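Side-chain contacts in acetone carboxylase alpha subunit (Xanthobacter autotrophicus Py2, PDB 5M45), which belongs to the hydantoinase B/oxoprolinase family and forms a manganese-containing subunit of a six-chain carboxylase assembly: residues 449-454 with 530-535; 177-182 with 228-233; 29-34 with 40-45. All blocks are in the same frame, centred on the assembly; numbering follows the deposited sequence.

Interaction 1 of 3, residues 449-454 with 530-535; sequences EIHAVN and KDWTMF
Trp-532 turns the outer edge of its benzene ring toward Val-453 and His-451, and this edge carries the contact. The closest approach is from Trp-532 CH2 to Val-453 CG1, 4.0 Å, with the methyl lying at the rim of the indole and in its plane. Val-453 CG2 adds a second touch, 4.1 Å from Trp-532 CZ2, so the forked valine end straddles the CZ2 corner of the ring. A branched, wholly apolar residue suits this place because both methyls find carbon to meet. His-451 comes to the same rim more loosely: its CD2 is 4.4 Å from Trp-532 CH2, each ring presenting an edge to the other, so the two do not stack. Its NE2 is engaged elsewhere, hydrogen-bonded to the carbonyl of Ala-494. The long reach of tryptophan is needed, since the CA atoms of His-451 and Trp-532 are 9.4 Å apart. With chi1 at -167°, the indole extends opposite its own backbone N, and its far end comes closer to 449-454 than its CB does. On the pyrrole side NE1 makes a weak hydrogen bond of 3.7 Å to SD of Met-534, two residues on; the sulfur lies in the ring plane and may help steady the indole's rotation. The wide backbone spacing follows from the antiparallel sheet: strand 440-442 runs between strands 450-454 and 532-535, whose chains therefore run parallel, while strand 610-612 flanks 532-535 on its other side and Ala-494 ends helix 488-494.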
loop_
_atom_site.group_PDB
_atom_site.type_symbol
_atom_site.label_atom_id
_atom_site.label_comp_id
_atom_site.label_asym_id
_atom_site.label_seq_id
_atom_site.Cartn_x
_atom_site.Cartn_y
_atom_site.Cartn_z
ATOM N N GLU A 449 -4.113 -11.336 19.468
ATOM C CA GLU A 449 -4.098 -11.060 18.027
ATOM C C GLU A 449 -3.528 -9.667 17.762
ATOM O O GLU A 449 -3.590 -8.780 18.602
ATOM C CB GLU A 449 -5.511 -11.102 17.449
ATOM C CG GLU A 449 -6.092 -12.508 17.469
ATOM C CD GLU A 449 -7.384 -12.668 16.643
ATOM O OE1 GLU A 449 -7.651 -13.862 16.228
ATOM O OE2 GLU A 449 -8.087 -11.642 16.434
ATOM N N ILE A 450 -2.995 -9.489 16.567
ATOM C CA ILE A 450 -2.570 -8.208 16.074
ATOM C C ILE A 450 -3.794 -7.295 16.018
ATOM O O ILE A 450 -4.875 -7.715 15.557
ATOM C CB ILE A 450 -1.884 -8.344 14.690
ATOM C CG1 ILE A 450 -0.538 -9.096 14.847
ATOM C CG2 ILE A 450 -1.702 -6.986 14.019
ATOM C CD1 ILE A 450 0.137 -9.459 13.539
ATOM N N HIS A 451 -3.614 -6.050 16.456
ATOM C CA HIS A 451 -4.736 -5.122 16.645
ATOM C C HIS A 451 -4.341 -3.643 16.579
ATOM O O HIS A 451 -3.151 -3.280 16.704
ATOM C CB HIS A 451 -5.377 -5.446 18.028
ATOM C CG HIS A 451 -6.728 -4.844 18.258
ATOM N ND1 HIS A 451 -7.822 -5.105 17.452
ATOM C CD2 HIS A 451 -7.185 -4.073 19.266
ATOM C CE1 HIS A 451 -8.890 -4.496 17.943
ATOM N NE2 HIS A 451 -8.524 -3.854 19.041
ATOM N N ALA A 452 -5.363 -2.803 16.377
ATOM C CA ALA A 452 -5.252 -1.359 16.538
ATOM C C ALA A 452 -6.550 -0.831 17.154
ATOM O O ALA A 452 -7.593 -1.475 17.070
ATOM C CB ALA A 452 -4.984 -0.676 15.198
ATOM N N VAL A 453 -6.443 0.308 17.816
ATOM C CA VAL A 453 -7.597 0.992 18.417
ATOM C C VAL A 453 -7.747 2.427 17.853
ATOM O O VAL A 453 -6.760 3.040 17.379
ATOM C CB VAL A 453 -7.553 1.014 19.961
ATOM C CG1 VAL A 453 -7.477 -0.404 20.498
ATOM C CG2 VAL A 453 -6.371 1.804 20.531
ATOM N N ASN A 454 -8.985 2.913 17.889
ATOM C CA ASN A 454 -9.316 4.260 17.453
ATOM C C ASN A 454 -10.655 4.647 18.083
ATOM O O ASN A 454 -11.709 4.375 17.511
ATOM C CB ASN A 454 -9.383 4.361 15.927
ATOM C CG ASN A 454 -9.448 5.816 15.442
ATOM O OD1 ASN A 454 -8.448 6.386 15.042
ATOM N ND2 ASN A 454 -10.645 6.411 15.471
ATOM N N LYS A 530 -0.103 -6.559 25.067
ATOM C CA LYS A 530 1.288 -6.975 24.921
ATOM C C LYS A 530 1.933 -6.271 23.732
ATOM O O LYS A 530 1.278 -6.030 22.699
ATOM C CB LYS A 530 1.399 -8.501 24.716
ATOM C CG LYS A 530 0.714 -9.321 25.817
ATOM C CD LYS A 530 -0.727 -9.661 25.397
ATOM C CE LYS A 530 -1.539 -10.130 26.619
ATOM N NZ LYS A 530 -2.931 -10.434 26.277
ATOM N N ASP A 531 3.207 -5.909 23.882
ATOM C CA ASP A 531 3.959 -5.237 22.825
ATOM C C ASP A 531 3.147 -4.047 22.255
ATOM O O ASP A 531 2.939 -3.915 21.045
ATOM C CB ASP A 531 4.332 -6.252 21.727
ATOM C CG ASP A 531 5.307 -7.338 22.218
ATOM O OD1 ASP A 531 5.855 -7.248 23.318
ATOM O OD2 ASP A 531 5.573 -8.308 21.454
ATOM N N TRP A 532 2.692 -3.199 23.172
ATOM C CA TRP A 532 1.673 -2.201 22.934
ATOM C C TRP A 532 2.285 -0.769 22.768
ATOM O O TRP A 532 3.312 -0.442 23.412
ATOM C CB TRP A 532 0.648 -2.242 24.098
ATOM C CG TRP A 532 -0.634 -1.481 23.822
ATOM C CD1 TRP A 532 -1.049 -0.326 24.402
ATOM C CD2 TRP A 532 -1.653 -1.849 22.883
ATOM N NE1 TRP A 532 -2.241 0.053 23.882
ATOM C CE2 TRP A 532 -2.643 -0.869 22.946
ATOM C CE3 TRP A 532 -1.829 -2.934 22.022
ATOM C CZ2 TRP A 532 -3.784 -0.909 22.151
ATOM C CZ3 TRP A 532 -2.964 -2.982 21.229
ATOM C CH2 TRP A 532 -3.936 -1.967 21.310
ATOM N N THR A 533 1.657 0.037 21.901
ATOM C CA THR A 533 1.993 1.482 21.718
ATOM C C THR A 533 0.716 2.337 21.675
ATOM O O THR A 533 -0.358 1.820 21.360
ATOM C CB THR A 533 2.764 1.775 20.416
ATOM O OG1 THR A 533 1.973 1.372 19.288
ATOM C CG2 THR A 533 4.107 1.058 20.421
ATOM N N MET A 534 0.828 3.627 22.043
ATOM C CA MET A 534 -0.274 4.588 21.908
ATOM C C MET A 534 0.241 5.978 21.499
ATOM O O MET A 534 1.427 6.287 21.642
ATOM C CB MET A 534 -1.104 4.692 23.206
ATOM C CG MET A 534 -1.573 3.346 23.782
ATOM S SD MET A 534 -2.655 3.426 25.224
ATOM C CE MET A 534 -4.146 4.149 24.512
ATOM N N PHE A 535 -0.658 6.815 21.006
ATOM C CA PHE A 535 -0.349 8.201 20.644
ATOM C C PHE A 535 -1.605 9.091 20.721
ATOM O O PHE A 535 -2.727 8.601 20.896
ATOM C CB PHE A 535 0.377 8.300 19.290
ATOM C CG PHE A 535 -0.420 7.803 18.079
ATOM C CD1 PHE A 535 -0.456 6.436 17.750
ATOM C CD2 PHE A 535 -1.078 8.707 17.239
ATOM C CE1 PHE A 535 -1.146 5.979 16.632
ATOM C CE2 PHE A 535 -1.771 8.261 16.124
ATOM C CZ PHE A 535 -1.810 6.914 15.820
#

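Interaction 2 of 3, residues 177-182 with 228-233; sequences IDTGAV and RYWMLD
Just past His-175, a ligand of the manganese ion, the loop 177-182 lays Ile-177 and Thr-179 against Tyr-229 and Trp-230 of helix 227-255. The main touch is a CH-pi contact: Ile-177 CD1 sits 4.2 Å from the centroid of the Tyr-229 ring, 29° off the ring normal and displaced toward the CB end, where it is 3.8 Å from Tyr-229 CG. Isoleucine suits the place because its longer branch ends in an apolar methyl for the ring, and CG1, opposite the carbonyl carbon (chi1 -60°), directs that branch to the helix. Further along, the methyl CG2 of Thr-179 meets CZ3 of Trp-230 at 4.3 Å, so threonine turns its methyl, not its hydroxyl, to the indole; its side chain is about 9 Å from the manganese. The loop is shaped by an Asx turn over residues 178-180, in which Asp-178 OD2 accepts from Gly-180 N at 3.0 Å, the donor lying 35° out of the carboxylate plane on the anti side. Glycine fits there, its phi being positive. The same OD2 also takes the backbone N of Arg-225, and OD1 pairs with Thr-226 OG1, so the buried carboxylate pins the loop to the residues leading into the helix. A water completes the polar part, receiving the N-H of Ile-177 at 3.0 Å and donating to Asp-233 OD2 at 2.9 Å.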
loop_
_atom_site.group_PDB
_atom_site.type_symbol
_atom_site.label_atom_id
_atom_site.label_comp_id
_atom_site.label_asym_id
_atom_site.label_seq_id
_atom_site.Cartn_x
_atom_site.Cartn_y
_atom_site.Cartn_z
ATOM N N ILE A 177 -11.425 0.510 11.235
ATOM C CA ILE A 177 -10.508 0.821 12.332
ATOM C C ILE A 177 -9.118 1.249 11.814
ATOM O O ILE A 177 -8.551 2.247 12.300
ATOM C CB ILE A 177 -10.386 -0.335 13.365
ATOM C CG1 ILE A 177 -11.754 -0.640 13.981
ATOM C CG2 ILE A 177 -9.336 0.019 14.461
ATOM C CD1 ILE A 177 -11.798 -1.940 14.781
ATOM N N ASP A 178 -8.564 0.513 10.855
ATOM C CA ASP A 178 -7.286 0.865 10.268
ATOM C C ASP A 178 -7.144 0.353 8.843
ATOM O O ASP A 178 -7.819 -0.636 8.456
ATOM C CB ASP A 178 -6.081 0.430 11.129
ATOM C CG ASP A 178 -5.613 -1.019 10.862
ATOM O OD1 ASP A 178 -6.276 -1.983 11.319
ATOM O OD2 ASP A 178 -4.552 -1.216 10.218
ATOM N N THR A 179 -6.244 1.022 8.083
ATOM C CA THR A 179 -5.898 0.627 6.740
ATOM C C THR A 179 -4.399 0.355 6.563
ATOM O O THR A 179 -3.897 0.396 5.448
ATOM C CB THR A 179 -6.402 1.646 5.670
ATOM O OG1 THR A 179 -6.097 2.984 6.051
ATOM C CG2 THR A 179 -7.916 1.529 5.516
ATOM N N GLY A 180 -3.692 0.014 7.634
ATOM C CA GLY A 180 -2.290 -0.359 7.494
ATOM C C GLY A 180 -1.409 0.818 7.100
ATOM O O GLY A 180 -0.550 0.689 6.206
ATOM N N ALA A 181 -1.613 1.951 7.764
ATOM C CA ALA A 181 -0.664 3.086 7.691
ATOM C C ALA A 181 0.477 2.837 8.663
ATOM O O ALA A 181 0.404 1.936 9.507
ATOM C CB ALA A 181 -1.375 4.402 8.010
ATOM N N VAL A 182 1.538 3.631 8.526
ATOM C CA VAL A 182 2.713 3.601 9.431
ATOM C C VAL A 182 2.269 3.669 10.919
ATOM O O VAL A 182 2.703 2.845 11.740
ATOM C CB VAL A 182 3.709 4.729 9.092
ATOM C CG1 VAL A 182 4.801 4.876 10.164
ATOM C CG2 VAL A 182 4.322 4.479 7.698
ATOM N N ARG A 228 -10.267 -9.116 10.946
ATOM C CA ARG A 228 -11.617 -9.639 11.164
ATOM C C ARG A 228 -12.651 -8.479 11.128
ATOM O O ARG A 228 -13.728 -8.622 10.572
ATOM C CB ARG A 228 -11.728 -10.431 12.500
ATOM C CG ARG A 228 -13.114 -11.020 12.731
ATOM C CD ARG A 228 -13.342 -11.734 14.128
ATOM N NE ARG A 228 -12.902 -10.927 15.300
ATOM C CZ ARG A 228 -11.658 -10.959 15.832
ATOM N NH1 ARG A 228 -10.682 -11.716 15.302
ATOM N NH2 ARG A 228 -11.359 -10.199 16.908
ATOM N N TYR A 229 -12.285 -7.334 11.716
ATOM C CA TYR A 229 -13.158 -6.151 11.768
ATOM C C TYR A 229 -13.367 -5.585 10.367
ATOM O O TYR A 229 -14.502 -5.296 9.980
ATOM C CB TYR A 229 -12.583 -5.087 12.731
ATOM C CG TYR A 229 -12.504 -5.573 14.172
ATOM C CD1 TYR A 229 -11.334 -6.181 14.642
ATOM C CD2 TYR A 229 -13.564 -5.384 15.068
ATOM C CE1 TYR A 229 -11.237 -6.661 15.950
ATOM C CE2 TYR A 229 -13.483 -5.825 16.373
ATOM C CZ TYR A 229 -12.307 -6.436 16.821
ATOM O OH TYR A 229 -12.223 -6.895 18.114
ATOM N N TRP A 230 -12.270 -5.494 9.605
ATOM C CA TRP A 230 -12.290 -5.156 8.156
ATOM C C TRP A 230 -13.293 -6.036 7.355
ATOM O O TRP A 230 -14.090 -5.528 6.567
ATOM C CB TRP A 230 -10.855 -5.284 7.545
ATOM C CG TRP A 230 -10.818 -5.262 6.065
ATOM C CD1 TRP A 230 -11.021 -6.324 5.228
ATOM C CD2 TRP A 230 -10.625 -4.113 5.215
ATOM N NE1 TRP A 230 -10.943 -5.917 3.916
ATOM C CE2 TRP A 230 -10.717 -4.563 3.882
ATOM C CE3 TRP A 230 -10.390 -2.755 5.455
ATOM C CZ2 TRP A 230 -10.548 -3.707 2.776
ATOM C CZ3 TRP A 230 -10.192 -1.895 4.351
ATOM C CH2 TRP A 230 -10.298 -2.396 3.020
ATOM N N MET A 231 -13.205 -7.344 7.566
ATOM C CA MET A 231 -14.023 -8.336 6.825
ATOM C C MET A 231 -15.534 -8.124 7.072
ATOM O O MET A 231 -16.339 -8.110 6.115
ATOM C CB MET A 231 -13.616 -9.778 7.172
ATOM C CG MET A 231 -12.252 -10.193 6.586
ATOM S SD MET A 231 -11.619 -11.777 7.204
ATOM C CE MET A 231 -12.698 -12.852 6.297
ATOM N N LEU A 232 -15.907 -7.917 8.352
ATOM C CA LEU A 232 -17.308 -7.724 8.673
ATOM C C LEU A 232 -17.834 -6.320 8.250
ATOM O O LEU A 232 -19.030 -6.176 7.934
ATOM C CB LEU A 232 -17.615 -8.080 10.140
ATOM C CG LEU A 232 -17.524 -9.594 10.426
ATOM C CD1 LEU A 232 -17.391 -9.909 11.905
ATOM C CD2 LEU A 232 -18.707 -10.347 9.841
ATOM N N ASP A 233 -16.969 -5.293 8.242
ATOM C CA ASP A 233 -17.343 -3.983 7.679
ATOM C C ASP A 233 -17.642 -4.087 6.165
ATOM O O ASP A 233 -18.578 -3.451 5.652
ATOM C CB ASP A 233 -16.276 -2.894 7.980
ATOM C CG ASP A 233 -16.264 -2.465 9.474
ATOM O OD1 ASP A 233 -17.243 -2.740 10.229
ATOM O OD2 ASP A 233 -15.263 -1.830 9.929
HETATM O O HOH W 1 -12.546 -2.245 10.743
#

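Interaction 3 of 3, residues 29-34 with 40-45; sequences DRLMAA and RYAGLK
Leu-31 and Ala-34 of helix 24-38 receive the loop 40-45, which doubles back on the helix through two overlapping beta turns. The first, type II, is closed by Gly-43 N to Arg-40 O at 3.1 Å; the second, type I', by Leu-44 N to Tyr-41 O. Thr-35 OG1, in the helix, also holds Ala-42 N, tying the turns to it. The remaining contacts across the two segments are van der Waals touches. Ala-34 CB lies 3.7 Å from Gly-43 N, and small residues suit this site: lacking a CB, Gly-43 lets its backbone pass right beside the alanine methyl, and its positive phi separately favours glycine. Leu-31 CD2 meets Ala-42 CB at 4.0 Å. Tyr-41 combines both kinds of interaction, for its OH is hydrogen-bonded to Asp-100 and Asn-96, while its ring meets that of Tyr-376, a residue lining the pocket of the bound 3,6,9,12,15-pentaoxaheptadecan-1-ol. Met-32 comes within about 4 Å of that ligand, by nearest atoms. Its flexible chain is bent at both chi2 (-58°) and chi3 (92°), which brings the terminal methyl CE to 4.2 Å from Tyr-41 CE1.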
loop_
_atom_site.group_PDB
_atom_site.type_symbol
_atom_site.label_atom_id
_atom_site.label_comp_id
_atom_site.label_asym_id
_atom_site.label_seq_id
_atom_site.Cartn_x
_atom_site.Cartn_y
_atom_site.Cartn_z
ATOM N N ASP A 29 -22.422 14.657 -19.601
ATOM C CA ASP A 29 -22.056 15.902 -20.301
ATOM C C ASP A 29 -23.298 16.714 -20.762
ATOM O O ASP A 29 -23.293 17.956 -20.662
ATOM C CB ASP A 29 -21.104 15.644 -21.478
ATOM C CG ASP A 29 -19.673 15.249 -21.041
ATOM O OD1 ASP A 29 -19.296 15.303 -19.849
ATOM O OD2 ASP A 29 -18.890 14.837 -21.915
ATOM N N ARG A 30 -24.339 16.017 -21.249
ATOM C CA ARG A 30 -25.601 16.647 -21.682
ATOM C C ARG A 30 -26.269 17.333 -20.489
ATOM O O ARG A 30 -26.677 18.490 -20.573
ATOM C CB ARG A 30 -26.560 15.614 -22.339
ATOM C CG ARG A 30 -27.962 16.154 -22.621
ATOM C CD ARG A 30 -28.837 15.236 -23.472
ATOM N NE ARG A 30 -29.110 13.962 -22.778
ATOM C CZ ARG A 30 -30.096 13.733 -21.905
ATOM N NH1 ARG A 30 -30.930 14.664 -21.535
ATOM N NH2 ARG A 30 -30.280 12.507 -21.400
ATOM N N LEU A 31 -26.337 16.635 -19.370
ATOM C CA LEU A 31 -26.938 17.187 -18.153
ATOM C C LEU A 31 -26.167 18.378 -17.561
ATOM O O LEU A 31 -26.783 19.357 -17.116
ATOM C CB LEU A 31 -27.132 16.095 -17.107
ATOM C CG LEU A 31 -28.005 14.898 -17.517
ATOM C CD1 LEU A 31 -28.090 13.916 -16.336
ATOM C CD2 LEU A 31 -29.386 15.299 -17.939
ATOM N N MET A 32 -24.843 18.306 -17.560
ATOM C CA MET A 32 -24.027 19.410 -17.036
ATOM C C MET A 32 -24.125 20.671 -17.929
ATOM O O MET A 32 -24.174 21.802 -17.421
ATOM C CB MET A 32 -22.554 18.992 -16.829
ATOM C CG MET A 32 -22.329 17.893 -15.780
ATOM S SD MET A 32 -22.923 18.242 -14.096
ATOM C CE MET A 32 -24.585 17.540 -14.196
ATOM N N ALA A 33 -24.174 20.463 -19.239
ATOM C CA ALA A 33 -24.315 21.591 -20.188
ATOM C C ALA A 33 -25.666 22.319 -20.029
ATOM O O ALA A 33 -25.723 23.553 -20.115
ATOM C CB ALA A 33 -24.123 21.099 -21.645
ATOM N N ALA A 34 -26.734 21.548 -19.810
ATOM C CA ALA A 34 -28.082 22.122 -19.598
ATOM C C ALA A 34 -28.158 22.857 -18.235
ATOM O O ALA A 34 -28.802 23.910 -18.147
ATOM C CB ALA A 34 -29.169 21.062 -19.688
ATOM N N ARG A 40 -30.697 25.673 -13.869
ATOM C CA ARG A 40 -31.475 24.644 -13.165
ATOM C C ARG A 40 -30.849 23.276 -13.383
ATOM O O ARG A 40 -30.355 23.026 -14.470
ATOM C CB ARG A 40 -32.897 24.639 -13.692
ATOM C CG ARG A 40 -33.628 25.915 -13.292
ATOM C CD ARG A 40 -34.514 26.369 -14.375
ATOM N NE ARG A 40 -35.116 27.669 -14.109
ATOM C CZ ARG A 40 -36.164 27.898 -13.310
ATOM N NH1 ARG A 40 -36.605 29.150 -13.219
ATOM N NH2 ARG A 40 -36.780 26.926 -12.598
ATOM N N TYR A 41 -30.869 22.402 -12.380
ATOM C CA TYR A 41 -30.275 21.069 -12.567
ATOM C C TYR A 41 -30.913 20.335 -13.779
ATOM O O TYR A 41 -32.141 20.254 -13.900
ATOM C CB TYR A 41 -30.391 20.190 -11.317
ATOM C CG TYR A 41 -29.839 18.785 -11.526
ATOM C CD1 TYR A 41 -28.456 18.549 -11.522
ATOM C CD2 TYR A 41 -30.674 17.704 -11.796
ATOM C CE1 TYR A 41 -27.946 17.273 -11.746
ATOM C CE2 TYR A 41 -30.165 16.427 -12.002
ATOM C CZ TYR A 41 -28.813 16.212 -11.965
ATOM O OH TYR A 41 -28.307 14.948 -12.148
ATOM N N ALA A 42 -30.046 19.856 -14.672
ATOM C CA ALA A 42 -30.451 19.107 -15.858
ATOM C C ALA A 42 -31.349 19.894 -16.847
ATOM O O ALA A 42 -32.014 19.279 -17.695
ATOM C CB ALA A 42 -31.147 17.815 -15.446
ATOM N N GLY A 43 -31.394 21.223 -16.739
ATOM C CA GLY A 43 -32.322 22.037 -17.545
ATOM C C GLY A 43 -33.800 21.931 -17.221
ATOM O O GLY A 43 -34.638 22.384 -18.004
ATOM N N LEU A 44 -34.131 21.393 -16.046
ATOM C CA LEU A 44 -35.521 21.197 -15.631
ATOM C C LEU A 44 -36.176 22.502 -15.181
ATOM O O LEU A 44 -36.126 22.871 -13.994
ATOM C CB LEU A 44 -35.599 20.155 -14.516
ATOM C CG LEU A 44 -35.272 18.721 -14.917
ATOM C CD1 LEU A 44 -34.954 17.830 -13.717
ATOM C CD2 LEU A 44 -36.407 18.120 -15.739
ATOM N N LYS A 45 -36.814 23.183 -16.133
ATOM C CA LYS A 45 -37.597 24.409 -15.879
ATOM C C LYS A 45 -38.924 24.172 -15.176
ATOM O O LYS A 45 -39.443 25.063 -14.511
ATOM C CB LYS A 45 -37.816 25.179 -17.179
ATOM C CG LYS A 45 -36.509 25.748 -17.680
ATOM C CD LYS A 45 -36.584 26.340 -19.069
ATOM C CE LYS A 45 -35.271 27.035 -19.373
ATOM N NZ LYS A 45 -35.423 27.993 -20.489
#

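From the N terminus the three contacts follow in series, none enclosing or crossing another. Interaction 3 closes over five residues, chiefly the last turn of helix 24-38. Interaction 2 spans 45 residues, joining the loop after strand 165-175 to helix 227-255, and interaction 1 spans 75 and links two strands that lie on either side of strand 440-442 in the sheet. Interactions 1 and 2 adjoin: Arg-228 NH1 forms a 2.8 Å salt bridge with Glu-449 OE2, and His-451 CE1 packs on Tyr-229 CE1, so helix 227-255 is joined to strand 450-454 and the residue leading into it. Both also touch a second subunit. Interaction 3 lies apart, its centre about 51 Å from that of interaction 1, on the opposite side of the chain's centre.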